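Local coordinates for nitroreductase-like family protein (PDB 2I7H), which binds flavin mononucleotide and belongs to the nitroreductase family of flavin-containing alpha/beta proteins that pair as two subunits, at residues A68-F73 against K83-R88; G139-N144 against V160-I165; A11-E16 against L126-G131; I96-N101 against A114-F119; V28-L33 against L56-G61. All coordinates share one frame; numbering follows the deposited sequence.

Interaction 1 (A68-F73 against K83-R88); sequences AVLNSF and KILSDR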
# COMPACT_ATOMS: atom_id res chain seq x y z
N ALA A 68 5.35 -25.09 10.50
CA ALA A 68 6.39 -24.06 10.38
C ALA A 68 6.27 -22.98 11.47
O ALA A 68 7.28 -22.61 12.08
CB ALA A 68 6.41 -23.46 8.98
N VAL A 69 5.06 -22.53 11.77
CA VAL A 69 4.86 -21.54 12.83
C VAL A 69 5.34 -22.08 14.18
O VAL A 69 6.11 -21.42 14.89
CB VAL A 69 3.38 -21.06 12.96
CG1 VAL A 69 3.25 -20.15 14.18
CG2 VAL A 69 2.93 -20.32 11.71
N LEU A 70 4.84 -23.26 14.55
CA LEU A 70 5.12 -23.84 15.84
C LEU A 70 6.60 -24.18 16.05
O LEU A 70 7.12 -24.02 17.14
CB LEU A 70 4.22 -25.05 16.09
CG LEU A 70 2.74 -24.73 16.19
CD1 LEU A 70 2.00 -25.97 16.64
CD2 LEU A 70 2.46 -23.56 17.14
N ASN A 71 7.24 -24.71 15.01
CA ASN A 71 8.64 -25.15 15.08
C ASN A 71 9.57 -23.96 15.24
O ASN A 71 10.75 -24.12 15.55
CB ASN A 71 9.03 -25.96 13.84
CG ASN A 71 8.46 -27.35 13.86
OD1 ASN A 71 8.08 -27.87 14.91
ND2 ASN A 71 8.38 -27.98 12.68
N SER A 72 9.01 -22.76 15.01
CA SER A 72 9.74 -21.48 15.08
C SER A 72 9.70 -20.81 16.46
O SER A 72 10.48 -19.91 16.73
CB SER A 72 9.24 -20.49 14.00
OG SER A 72 8.10 -19.74 14.42
N PHE A 73 8.77 -21.24 17.30
CA PHE A 73 8.63 -20.75 18.66
C PHE A 73 9.64 -21.37 19.60
O PHE A 73 10.03 -22.54 19.44
CB PHE A 73 7.21 -21.01 19.21
CG PHE A 73 6.13 -20.19 18.54
CD1 PHE A 73 4.79 -20.57 18.66
CD2 PHE A 73 6.45 -19.08 17.75
CE1 PHE A 73 3.77 -19.83 18.04
CE2 PHE A 73 5.45 -18.33 17.13
CZ PHE A 73 4.11 -18.70 17.27
N LYS A 83 -1.38 -24.42 20.69
CA LYS A 83 -2.72 -24.94 20.41
C LYS A 83 -3.73 -23.86 19.98
O LYS A 83 -4.44 -24.04 19.00
CB LYS A 83 -3.27 -25.74 21.60
CG LYS A 83 -4.12 -26.90 21.15
CD LYS A 83 -5.39 -27.01 21.96
CE LYS A 83 -6.36 -27.94 21.25
NZ LYS A 83 -7.77 -27.47 21.36
N ILE A 84 -3.77 -22.76 20.73
CA ILE A 84 -4.53 -21.56 20.38
C ILE A 84 -4.38 -21.23 18.89
O ILE A 84 -5.36 -21.09 18.15
CB ILE A 84 -4.04 -20.31 21.21
CG1 ILE A 84 -4.38 -20.42 22.71
CG2 ILE A 84 -4.55 -18.98 20.62
CD1 ILE A 84 -5.78 -20.95 23.04
N LEU A 85 -3.13 -21.11 18.48
CA LEU A 85 -2.79 -20.60 17.18
C LEU A 85 -3.08 -21.64 16.10
O LEU A 85 -3.68 -21.32 15.08
CB LEU A 85 -1.33 -20.15 17.19
CG LEU A 85 -0.77 -19.65 15.88
CD1 LEU A 85 0.28 -18.61 16.14
CD2 LEU A 85 -0.23 -20.86 15.11
N SER A 86 -2.68 -22.88 16.35
CA SER A 86 -3.05 -24.02 15.52
C SER A 86 -4.57 -24.11 15.25
O SER A 86 -4.99 -24.33 14.13
CB SER A 86 -2.57 -25.32 16.16
OG SER A 86 -2.79 -26.42 15.30
N ASP A 87 -5.37 -23.93 16.30
CA ASP A 87 -6.81 -23.98 16.16
C ASP A 87 -7.35 -22.82 15.35
O ASP A 87 -8.30 -22.99 14.56
CB ASP A 87 -7.46 -24.04 17.54
CG ASP A 87 -7.30 -25.38 18.19
OD1 ASP A 87 -6.63 -26.27 17.60
OD2 ASP A 87 -7.83 -25.58 19.31
N ARG A 88 -6.73 -21.65 15.53
CA ARG A 88 -7.10 -20.46 14.76
C ARG A 88 -6.80 -20.59 13.26
O ARG A 88 -7.63 -20.27 12.42
CB ARG A 88 -6.39 -19.23 15.31
CG ARG A 88 -7.23 -18.01 15.22
CD ARG A 88 -6.51 -16.83 14.60
NE ARG A 88 -5.26 -16.46 15.26
CZ ARG A 88 -4.12 -16.21 14.61
NH1 ARG A 88 -4.05 -16.29 13.29
NH2 ARG A 88 -3.04 -15.87 15.29
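Helices 62-71 and 75-90 form a helical hairpin, and its two arms meet where Leu85 points its isobutyl group at Val69, Leu70 and Phe73. The Leu85 methyl CD2 lies 3.7 Å from Val69 CG1 and, more loosely, 4.3 Å from Leu70 CD2. Its other methyl, CD1, is 3.9 Å from Val69 CG1 and comes in the plane of the Phe73 ring, 4.0 Å from CZ at the edge. A branched leucine suits this place because its fork lets one residue serve three partners. Leu85 CG stands opposite the backbone N (chi1 177°), which carries both methyls out across the gap between the arms. The arms run roughly antiparallel, with Leu70 opposite Ser86, and only a short turn separates them in the chain. Phe73 lies in the turn between the helices, and its ring folds back over the carbonyl of Val69. As a result the carbonyl oxygen of Val69 sits 3.7 Å from the plane of the Phe73 ring, over its centre. This oxygen also accepts a hydrogen bond from Ser72 N, 3.2 Å away. Ser72 OG approaches from the same side of the carbonyl plane, although Ser72 has two conformers and the hydroxyl bond is therefore less certain. On the side of helix 75-90 turned away from the contact, Lys83 NZ makes a salt bridge of 2.8 Å to the syn lone pair of Asp87 OD2. Phe89 and Phe147 pack against Val69 as well, and Leu141 touches both Val69 and Ser72.

Interaction 2 (G139-N144 against V160-I165); sequences GGLNYN and VGILHI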
# COMPACT_ATOMS: atom_id res chain seq x y z
N GLY A 139 4.19 -8.89 12.73
CA GLY A 139 4.76 -9.32 14.00
C GLY A 139 6.01 -10.11 13.74
O GLY A 139 6.33 -10.42 12.59
N GLY A 140 6.67 -10.46 14.84
CA GLY A 140 7.95 -11.13 14.83
C GLY A 140 8.05 -12.45 14.12
O GLY A 140 9.15 -12.85 13.74
N LEU A 141 6.92 -13.13 13.93
CA LEU A 141 6.91 -14.44 13.26
C LEU A 141 7.48 -14.31 11.84
O LEU A 141 8.30 -15.13 11.41
CB LEU A 141 5.49 -15.02 13.27
CG LEU A 141 5.22 -16.20 12.34
CD1 LEU A 141 5.86 -17.51 12.94
CD2 LEU A 141 3.71 -16.34 12.07
N ASN A 142 7.08 -13.24 11.16
CA ASN A 142 7.47 -12.96 9.79
C ASN A 142 8.95 -12.62 9.64
O ASN A 142 9.47 -12.62 8.52
CB ASN A 142 6.61 -11.81 9.25
CG ASN A 142 5.11 -12.13 9.26
OD1 ASN A 142 4.69 -13.22 9.69
ND2 ASN A 142 4.28 -11.19 8.75
N TYR A 143 9.63 -12.35 10.75
CA TYR A 143 11.07 -12.00 10.72
C TYR A 143 11.95 -13.13 11.26
O TYR A 143 13.17 -13.06 11.19
CB TYR A 143 11.34 -10.69 11.49
CG TYR A 143 10.61 -9.47 10.97
CD1 TYR A 143 9.24 -9.30 11.21
CD2 TYR A 143 11.29 -8.47 10.27
CE1 TYR A 143 8.54 -8.17 10.72
CE2 TYR A 143 10.64 -7.32 9.80
CZ TYR A 143 9.27 -7.18 10.03
OH TYR A 143 8.63 -6.07 9.57
N ASN A 144 11.30 -14.17 11.79
CA ASN A 144 11.96 -15.30 12.41
C ASN A 144 12.59 -16.21 11.35
O ASN A 144 11.88 -16.77 10.51
CB ASN A 144 10.95 -16.07 13.28
CG ASN A 144 11.60 -17.07 14.18
OD1 ASN A 144 12.55 -17.73 13.79
ND2 ASN A 144 11.09 -17.21 15.39
N VAL A 160 6.24 -9.68 3.69
CA VAL A 160 5.50 -8.44 3.88
C VAL A 160 4.24 -8.62 4.73
O VAL A 160 3.89 -7.73 5.50
CB VAL A 160 5.18 -7.78 2.53
CG1 VAL A 160 4.57 -6.44 2.75
CG2 VAL A 160 6.50 -7.67 1.72
N GLY A 161 3.58 -9.76 4.61
CA GLY A 161 2.42 -10.03 5.42
C GLY A 161 1.91 -11.43 5.22
O GLY A 161 2.23 -12.09 4.23
N ILE A 162 1.14 -11.90 6.21
CA ILE A 162 0.36 -13.11 6.04
C ILE A 162 -1.09 -12.69 6.09
O ILE A 162 -1.54 -12.14 7.07
CB ILE A 162 0.66 -14.21 7.09
CG1 ILE A 162 2.17 -14.50 7.10
CG2 ILE A 162 -0.22 -15.49 6.82
CD1 ILE A 162 2.62 -15.71 7.93
N LEU A 163 -1.80 -12.90 4.99
CA LEU A 163 -3.21 -12.56 4.94
C LEU A 163 -4.04 -13.77 5.33
O LEU A 163 -3.87 -14.84 4.77
CB LEU A 163 -3.60 -12.10 3.54
CG LEU A 163 -3.03 -10.81 2.97
CD1 LEU A 163 -3.01 -11.00 1.48
CD2 LEU A 163 -3.91 -9.61 3.38
N HIS A 164 -4.91 -13.59 6.32
CA HIS A 164 -5.84 -14.62 6.79
C HIS A 164 -7.22 -14.28 6.25
O HIS A 164 -7.67 -13.16 6.40
CB HIS A 164 -5.84 -14.71 8.31
CG HIS A 164 -4.55 -15.24 8.86
ND1 HIS A 164 -4.47 -16.45 9.53
CD2 HIS A 164 -3.29 -14.74 8.84
CE1 HIS A 164 -3.22 -16.66 9.91
NE2 HIS A 164 -2.49 -15.64 9.50
N ILE A 165 -7.86 -15.23 5.60
CA ILE A 165 -8.96 -14.92 4.69
C ILE A 165 -10.10 -15.90 4.86
O ILE A 165 -9.89 -17.09 5.02
CB ILE A 165 -8.50 -15.01 3.21
CG1 ILE A 165 -7.24 -14.18 2.98
CG2 ILE A 165 -9.62 -14.60 2.25
CD1 ILE A 165 -6.34 -14.70 1.86
O HOH W 1 5.56 -8.81 8.16
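Asn142 reaches from a short 3-10 turn toward Gly161 and Ile162 of strand 157-167. From its CB, which points at the strand, CG leaves on the side of its own backbone N (chi1 -60°); this turns the carboxamide toward Gly161 and Ile162. OD1 rests on the apolar arm of Ile162, 3.7 Å from CD1 and 3.8 Å from CG1. ND2 lies near Gly161, 4.0 Å from its CA. The polar work of ND2 is directed at other partners: it gives a hydrogen bond to the carbonyl O of Lys137 and another to a water 2.8 Å away. That water also reaches Val160 O at 3.3 Å, but weakly. Next to the amide, Leu141 CD2 adds an apolar touch 4.3 Å from Ile162 CD1. An asparagine fits here because it is short and can tie the turn to the end of strand 132-137, where Trp136, Lys137 and Ser138 belong to the flavin mononucleotide pocket. Val160 and Gly161 together face Val98 in a classic beta bulge. In the sheet, strand 157-167 lies between strands 94-101 and 132-137, while the turn leads from the latter into helix 145-150, whose N-cap is Asn144, and the hydroxyl of Tyr143 hydrogen-bonds to the carboxylate of Asp110 of the second subunit.

Interaction 3 (A11-E16 against L126-G131); sequences ANVIKE and LAWERG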
# COMPACT_ATOMS: atom_id res chain seq x y z
N ALA A 11 -14.62 4.55 -2.78
CA ALA A 11 -14.59 5.21 -1.47
C ALA A 11 -15.37 4.39 -0.44
O ALA A 11 -14.96 4.26 0.73
CB ALA A 11 -15.17 6.62 -1.58
N ASN A 12 -16.51 3.83 -0.85
CA ASN A 12 -17.32 3.06 0.08
C ASN A 12 -16.63 1.80 0.53
O ASN A 12 -16.55 1.52 1.72
CB ASN A 12 -18.72 2.80 -0.47
CG ASN A 12 -19.59 4.03 -0.44
OD1 ASN A 12 -19.35 4.95 0.33
ND2 ASN A 12 -20.62 4.05 -1.26
N VAL A 13 -16.08 1.06 -0.43
CA VAL A 13 -15.32 -0.15 -0.13
C VAL A 13 -14.12 0.14 0.80
O VAL A 13 -13.95 -0.55 1.83
CB VAL A 13 -14.87 -0.83 -1.45
CG1 VAL A 13 -14.09 -2.10 -1.17
CG2 VAL A 13 -16.11 -1.13 -2.34
N ILE A 14 -13.34 1.16 0.44
CA ILE A 14 -12.18 1.59 1.24
C ILE A 14 -12.57 1.89 2.70
O ILE A 14 -11.88 1.48 3.63
CB ILE A 14 -11.47 2.83 0.61
CG1 ILE A 14 -10.73 2.41 -0.68
CG2 ILE A 14 -10.57 3.50 1.61
CD1 ILE A 14 -10.10 3.51 -1.51
N LYS A 15 -13.67 2.61 2.89
CA LYS A 15 -14.10 2.98 4.24
C LYS A 15 -14.86 1.89 5.00
O LYS A 15 -14.91 1.93 6.24
CB LYS A 15 -14.93 4.26 4.20
CG LYS A 15 -14.22 5.45 3.53
CD LYS A 15 -14.88 6.77 3.90
CE LYS A 15 -16.39 6.74 3.66
NZ LYS A 15 -16.72 6.87 2.21
N GLU A 16 -15.42 0.93 4.29
CA GLU A 16 -16.23 -0.10 4.92
C GLU A 16 -15.41 -1.35 5.24
O GLU A 16 -15.69 -2.05 6.20
CB GLU A 16 -17.47 -0.42 4.07
CG GLU A 16 -18.54 0.67 4.10
CD GLU A 16 -19.74 0.41 3.17
OE1 GLU A 16 -19.80 -0.67 2.53
OE2 GLU A 16 -20.64 1.29 3.08
N LEU A 126 -10.48 -5.61 -3.13
CA LEU A 126 -11.06 -6.62 -4.01
C LEU A 126 -11.81 -7.73 -3.27
O LEU A 126 -12.92 -8.10 -3.67
CB LEU A 126 -9.96 -7.21 -4.91
CG LEU A 126 -9.39 -6.20 -5.92
CD1 LEU A 126 -8.02 -6.59 -6.42
CD2 LEU A 126 -10.32 -6.00 -7.11
N ALA A 127 -11.21 -8.25 -2.21
CA ALA A 127 -11.82 -9.30 -1.42
C ALA A 127 -13.07 -8.78 -0.70
O ALA A 127 -14.11 -9.41 -0.71
CB ALA A 127 -10.78 -9.95 -0.42
N TRP A 128 -12.97 -7.60 -0.08
CA TRP A 128 -14.12 -7.01 0.63
C TRP A 128 -15.36 -6.91 -0.28
O TRP A 128 -16.48 -7.14 0.17
CB TRP A 128 -13.79 -5.61 1.19
CG TRP A 128 -14.87 -5.13 2.08
CD1 TRP A 128 -15.89 -4.25 1.76
CD2 TRP A 128 -15.11 -5.56 3.43
NE1 TRP A 128 -16.73 -4.10 2.84
CE2 TRP A 128 -16.28 -4.89 3.88
CE3 TRP A 128 -14.44 -6.44 4.31
CZ2 TRP A 128 -16.79 -5.05 5.18
CZ3 TRP A 128 -14.95 -6.62 5.60
CH2 TRP A 128 -16.12 -5.90 6.03
N GLU A 129 -15.12 -6.56 -1.54
CA GLU A 129 -16.17 -6.39 -2.56
C GLU A 129 -16.98 -7.69 -2.81
O GLU A 129 -18.19 -7.63 -3.05
CB GLU A 129 -15.57 -5.79 -3.85
CG GLU A 129 -16.47 -5.85 -5.08
CD GLU A 129 -15.88 -5.08 -6.30
OE1 GLU A 129 -14.93 -5.58 -6.97
OE2 GLU A 129 -16.39 -3.98 -6.59
N ARG A 130 -16.30 -8.84 -2.74
CA ARG A 130 -16.95 -10.16 -2.89
C ARG A 130 -17.43 -10.76 -1.59
O ARG A 130 -17.81 -11.91 -1.58
CB ARG A 130 -15.99 -11.18 -3.48
CG ARG A 130 -15.18 -10.72 -4.63
CD ARG A 130 -16.07 -10.48 -5.81
NE ARG A 130 -15.26 -10.30 -7.00
CZ ARG A 130 -15.11 -11.23 -7.94
NH1 ARG A 130 -15.75 -12.42 -7.83
NH2 ARG A 130 -14.34 -10.94 -8.99
N GLY A 131 -17.38 -10.00 -0.48
CA GLY A 131 -17.77 -10.52 0.83
C GLY A 131 -16.73 -11.31 1.62
O GLY A 131 -17.04 -11.87 2.68
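The indole of Trp128 has the carbonyl oxygen of Glu16 3.2 Å above its plane, displaced toward the rim; the nearest ring atom is CZ2, 3.4 Å from that oxygen. Val13 approaches the other end of the ring system obliquely, with its CG1 4.1 Å from Trp128 CD1. Phe168 also meets the indole, the planes inclined by about 25°, and Val20 and Ala171 touch it too. A chi1 of -171° turns Trp128 CG away from the backbone N and swings the large ring out from its helix to lie along the last turn of helix 10-16. A tryptophan suits the site because it is broad enough to meet both the Val13 side chain and, three residues on, the Glu16 carbonyl. Just beyond it, Gly131 takes a positive phi as the C-prime residue of a Schellman motif, in which its N bonds to Trp128 O at 3.1 Å and Leu132 N to Ala127 O. The contact brings together the closing turns of helices 10-16 and 106-129. The first of these runs directly into Arg17, Arg18, Ser19 and Arg21 of the flavin mononucleotide pocket, while on the second the Glu129 carboxylate hydrogen-bonds to Ile10 N of the second subunit.

Interaction 4 (I96-N101 against A114-F119); sequences IVVYMN and AATCAF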
# COMPACT_ATOMS: atom_id res chain seq x y z
N ILE A 96 -2.45 -16.51 3.02
CA ILE A 96 -1.56 -16.10 1.94
C ILE A 96 -0.31 -15.39 2.48
O ILE A 96 -0.40 -14.29 3.02
CB ILE A 96 -2.29 -15.26 0.87
CG1 ILE A 96 -3.44 -16.08 0.28
CG2 ILE A 96 -1.32 -14.92 -0.27
CD1 ILE A 96 -4.23 -15.38 -0.77
N VAL A 97 0.83 -16.06 2.38
CA VAL A 97 2.10 -15.45 2.74
C VAL A 97 2.55 -14.62 1.53
O VAL A 97 2.67 -15.13 0.43
CB VAL A 97 3.17 -16.51 3.16
CG1 VAL A 97 4.41 -15.83 3.63
CG2 VAL A 97 2.66 -17.48 4.24
N VAL A 98 2.71 -13.32 1.73
CA VAL A 98 3.13 -12.42 0.64
C VAL A 98 4.58 -12.05 0.91
O VAL A 98 4.92 -11.54 1.99
CB VAL A 98 2.28 -11.14 0.57
CG1 VAL A 98 2.81 -10.21 -0.52
CG2 VAL A 98 0.74 -11.46 0.37
N TYR A 99 5.44 -12.32 -0.06
CA TYR A 99 6.85 -12.08 0.12
C TYR A 99 7.49 -11.48 -1.13
O TYR A 99 6.87 -11.43 -2.20
CB TYR A 99 7.57 -13.37 0.61
CG TYR A 99 7.65 -14.43 -0.41
CD1 TYR A 99 6.60 -15.34 -0.58
CD2 TYR A 99 8.76 -14.52 -1.25
CE1 TYR A 99 6.66 -16.32 -1.55
CE2 TYR A 99 8.84 -15.51 -2.22
CZ TYR A 99 7.77 -16.39 -2.37
OH TYR A 99 7.85 -17.36 -3.34
N MSE A 100 8.72 -11.00 -0.96
CA MSE A 100 9.50 -10.40 -2.04
C MSE A 100 10.99 -10.69 -1.85
O MSE A 100 11.44 -10.93 -0.72
CB MSE A 100 9.28 -8.87 -2.11
CG MSE A 100 9.72 -8.14 -0.84
SE MSE A 100 9.47 -6.24 -0.99
CE MSE A 100 11.08 -5.66 -0.23
N ASN A 101 11.74 -10.63 -2.94
CA ASN A 101 13.19 -10.67 -2.84
C ASN A 101 13.65 -9.33 -2.30
O ASN A 101 13.20 -8.30 -2.79
CB ASN A 101 13.83 -10.99 -4.18
CG ASN A 101 13.50 -12.38 -4.65
OD1 ASN A 101 13.77 -13.35 -3.95
ND2 ASN A 101 12.88 -12.49 -5.82
N ALA A 114 6.85 -0.86 -1.01
CA ALA A 114 5.71 -0.00 -1.33
C ALA A 114 4.71 -0.69 -2.29
O ALA A 114 3.50 -0.77 -2.00
CB ALA A 114 6.19 1.34 -1.91
N ALA A 115 5.24 -1.18 -3.40
CA ALA A 115 4.46 -1.90 -4.41
C ALA A 115 3.82 -3.14 -3.83
O ALA A 115 2.66 -3.46 -4.14
CB ALA A 115 5.36 -2.27 -5.63
N THR A 116 4.56 -3.86 -2.99
CA THR A 116 4.01 -5.08 -2.42
C THR A 116 2.87 -4.76 -1.41
O THR A 116 1.88 -5.44 -1.41
CB THR A 116 5.10 -5.95 -1.83
OG1 THR A 116 5.99 -6.32 -2.87
CG2 THR A 116 4.50 -7.18 -1.23
N CYS A 117 3.00 -3.66 -0.66
CA CYS A 117 1.91 -3.17 0.17
C CYS A 117 0.68 -2.67 -0.60
O CYS A 117 -0.44 -2.88 -0.14
CB CYS A 117 2.40 -2.09 1.12
SG CYS A 117 3.65 -2.70 2.23
N ALA A 118 0.90 -2.02 -1.75
CA ALA A 118 -0.16 -1.56 -2.63
C ALA A 118 -0.96 -2.77 -3.19
O ALA A 118 -2.18 -2.72 -3.24
CB ALA A 118 0.41 -0.62 -3.82
N PHE A 119 -0.25 -3.81 -3.62
CA PHE A 119 -0.83 -5.09 -4.05
C PHE A 119 -1.70 -5.72 -2.97
O PHE A 119 -2.82 -6.16 -3.25
CB PHE A 119 0.32 -6.02 -4.50
CG PHE A 119 -0.05 -7.47 -4.65
CD1 PHE A 119 -0.64 -7.94 -5.82
CD2 PHE A 119 0.30 -8.39 -3.66
CE1 PHE A 119 -0.94 -9.25 -5.95
CE2 PHE A 119 0.00 -9.69 -3.78
CZ PHE A 119 -0.64 -10.15 -4.92
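Thr116 on helix 106-129 meets Val98 and Met100 of strand 94-101 with its two branches. Its methyl CG2 packs 3.5 Å from Val98 CG1, and the two side chains lie alongside, pointing opposite ways. Its hydroxyl OG1 lies beside the Met100 selenium, SE, at 4.0 Å; this residue is selenomethionine, with a chain that bends at its last torsion. Threonine suits a buried helix position like this because the hydroxyl, swung back beside the main-chain N by a chi1 of -61°, can be satisfied within the helix by Asp112 O one turn back, leaving the methyl for the sheet. The layers are those of an alpha/beta fold: the long helix lies against the antiparallel sheet, with its short segment 9.5 Å from the strand axis and nearly antiparallel to it at 158°. Val98 CG1 also comes to the edge of the Phe119 ring, 4.3 Å from CE2, while the ring itself stacks with Trp52. Beta-branched Val98 is well matched to a strand and presents a compact surface to the helix. Ala114, pointing away from the strand, touches flavin mononucleotide and packs on Cys117 of the second subunit, and Cys117 here returns the contact on the partner's Ala114.

Interaction 5 (V28-L33 against L56-G61); sequences VEKDLL and LYIGEG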
# COMPACT_ATOMS: atom_id res chain seq x y z
N VAL A 28 -14.06 -21.25 0.84
CA VAL A 28 -13.46 -20.24 -0.03
C VAL A 28 -12.89 -20.94 -1.25
O VAL A 28 -12.05 -21.83 -1.13
CB VAL A 28 -12.37 -19.40 0.70
CG1 VAL A 28 -11.74 -18.38 -0.24
CG2 VAL A 28 -12.98 -18.69 1.90
N GLU A 29 -13.33 -20.54 -2.44
CA GLU A 29 -12.85 -21.18 -3.66
C GLU A 29 -11.47 -20.64 -4.05
O GLU A 29 -11.23 -19.43 -4.07
CB GLU A 29 -13.86 -21.03 -4.79
CG GLU A 29 -14.24 -22.34 -5.46
CD GLU A 29 -15.06 -23.25 -4.57
OE1 GLU A 29 -16.19 -22.86 -4.20
OE2 GLU A 29 -14.58 -24.36 -4.23
N LYS A 30 -10.57 -21.56 -4.37
CA LYS A 30 -9.18 -21.27 -4.76
C LYS A 30 -9.13 -20.37 -6.00
O LYS A 30 -8.29 -19.47 -6.10
CB LYS A 30 -8.48 -22.60 -5.02
CG LYS A 30 -7.08 -22.51 -5.58
CD LYS A 30 -6.89 -23.49 -6.72
CE LYS A 30 -6.70 -24.94 -6.26
NZ LYS A 30 -6.34 -25.82 -7.41
N ASP A 31 -10.05 -20.62 -6.94
CA ASP A 31 -10.11 -19.93 -8.22
C ASP A 31 -10.54 -18.48 -8.03
O ASP A 31 -10.17 -17.61 -8.80
CB ASP A 31 -11.10 -20.64 -9.15
CG ASP A 31 -10.47 -21.84 -9.86
OD1 ASP A 31 -9.29 -22.16 -9.59
OD2 ASP A 31 -11.17 -22.45 -10.71
N LEU A 32 -11.33 -18.24 -6.99
CA LEU A 32 -11.68 -16.89 -6.59
C LEU A 32 -10.48 -16.12 -6.03
O LEU A 32 -10.28 -14.95 -6.36
CB LEU A 32 -12.81 -16.94 -5.56
CG LEU A 32 -13.24 -15.63 -4.93
CD1 LEU A 32 -13.78 -14.69 -5.99
CD2 LEU A 32 -14.28 -15.90 -3.87
N LEU A 33 -9.68 -16.77 -5.18
CA LEU A 33 -8.51 -16.13 -4.60
C LEU A 33 -7.51 -15.81 -5.69
O LEU A 33 -6.85 -14.77 -5.63
CB LEU A 33 -7.86 -17.01 -3.53
CG LEU A 33 -8.71 -17.31 -2.29
CD1 LEU A 33 -8.02 -18.33 -1.46
CD2 LEU A 33 -8.91 -16.05 -1.48
N LEU A 56 0.01 -19.77 -1.05
CA LEU A 56 -1.36 -19.91 -0.59
C LEU A 56 -1.51 -21.26 0.09
O LEU A 56 -1.26 -22.29 -0.52
CB LEU A 56 -2.36 -19.80 -1.77
CG LEU A 56 -3.82 -20.22 -1.53
CD1 LEU A 56 -4.62 -19.25 -0.66
CD2 LEU A 56 -4.56 -20.44 -2.86
N TYR A 57 -1.90 -21.24 1.36
CA TYR A 57 -2.16 -22.46 2.13
C TYR A 57 -3.65 -22.60 2.29
O TYR A 57 -4.32 -21.67 2.78
CB TYR A 57 -1.45 -22.43 3.50
CG TYR A 57 0.06 -22.34 3.40
CD1 TYR A 57 0.69 -21.13 3.12
CD2 TYR A 57 0.86 -23.46 3.60
CE1 TYR A 57 2.07 -21.02 3.03
CE2 TYR A 57 2.24 -23.38 3.50
CZ TYR A 57 2.83 -22.15 3.21
OH TYR A 57 4.19 -22.04 3.10
N ILE A 58 -4.18 -23.74 1.87
CA ILE A 58 -5.61 -24.03 1.93
C ILE A 58 -5.84 -25.50 2.26
O ILE A 58 -5.05 -26.36 1.89
CB ILE A 58 -6.36 -23.69 0.60
CG1 ILE A 58 -5.65 -24.29 -0.61
CG2 ILE A 58 -6.50 -22.19 0.45
CD1 ILE A 58 -6.50 -24.34 -1.87
N GLY A 59 -6.93 -25.77 2.97
CA GLY A 59 -7.33 -27.15 3.29
C GLY A 59 -6.27 -27.82 4.14
O GLY A 59 -5.80 -27.23 5.11
N GLU A 60 -5.88 -29.03 3.75
CA GLU A 60 -4.88 -29.78 4.51
C GLU A 60 -3.50 -29.11 4.58
O GLU A 60 -2.77 -29.28 5.57
CB GLU A 60 -4.80 -31.23 4.04
CG GLU A 60 -5.47 -32.25 4.99
CD GLU A 60 -4.48 -32.85 6.01
OE1 GLU A 60 -4.48 -34.09 6.20
OE2 GLU A 60 -3.69 -32.08 6.61
N GLY A 61 -3.17 -28.32 3.55
CA GLY A 61 -1.92 -27.58 3.49
C GLY A 61 -1.69 -26.60 4.63
O GLY A 61 -0.55 -26.33 5.01
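Leu33 and Leu56 meet methyl to methyl, their CD1 atoms 3.6 Å apart and their side chains crossing at about a right angle. They reach this point by different torsions. In Leu33, CG is anti to the carbonyl carbon (chi1 -64°), whereas in Leu56 it is anti to the amide N (chi1 167°), and the Leu56 fork extends from the strand toward the first turn of helix 30-40. Lys30, one turn earlier in that helix, contributes only the root of its chain: CB lies 4.1 Å from Ile58 CD1 and CG 4.2 Å from Leu56 CD2. Beyond CG the lysine bends twice, leading the ammonium away from the strand to a long, weak ion pair with Glu188 of the second subunit. Ile58 has two conformers; in the modelled one, chi1 50° places CG1 between backbone N and carbonyl carbon and sends CD1 to Lys30 CB. Leu33 also packs on Ala94, Ile165 and Leu132. Leu56 and Tyr57 pair in parallel with a strand of the second subunit, which extends the sheet across the interface. The contact is thus held by dispersion and the exclusion of water: Leu33, Leu56 and Ile58 supply branched apolar ends, and the lysine methylenes cover the outer side while its charge stays at the subunit boundary.

In the fold
Interactions 2, 4 and 5 share the four-stranded antiparallel sheet, through strands 157-167, 94-101 and 53-58, and touch one another; the centres of 2 and 4 are about 11 Å apart. Interaction 4 adds helix 106-129, whose end also serves interaction 3; the centres of interactions 3 and 4 are about 19 Å apart. Interaction 1, the helical hairpin, touches interaction 2 but lies about 30 Å from interaction 3, centre to centre, on the opposite side of the chain's centre. Along the chain, interactions 5, 1 and 4 follow in that order inside the long loop closed by interaction 3, and interaction 2 comes last. All except interaction 1 reach the second subunit, tying the sheet and helix 106-129 to the interface.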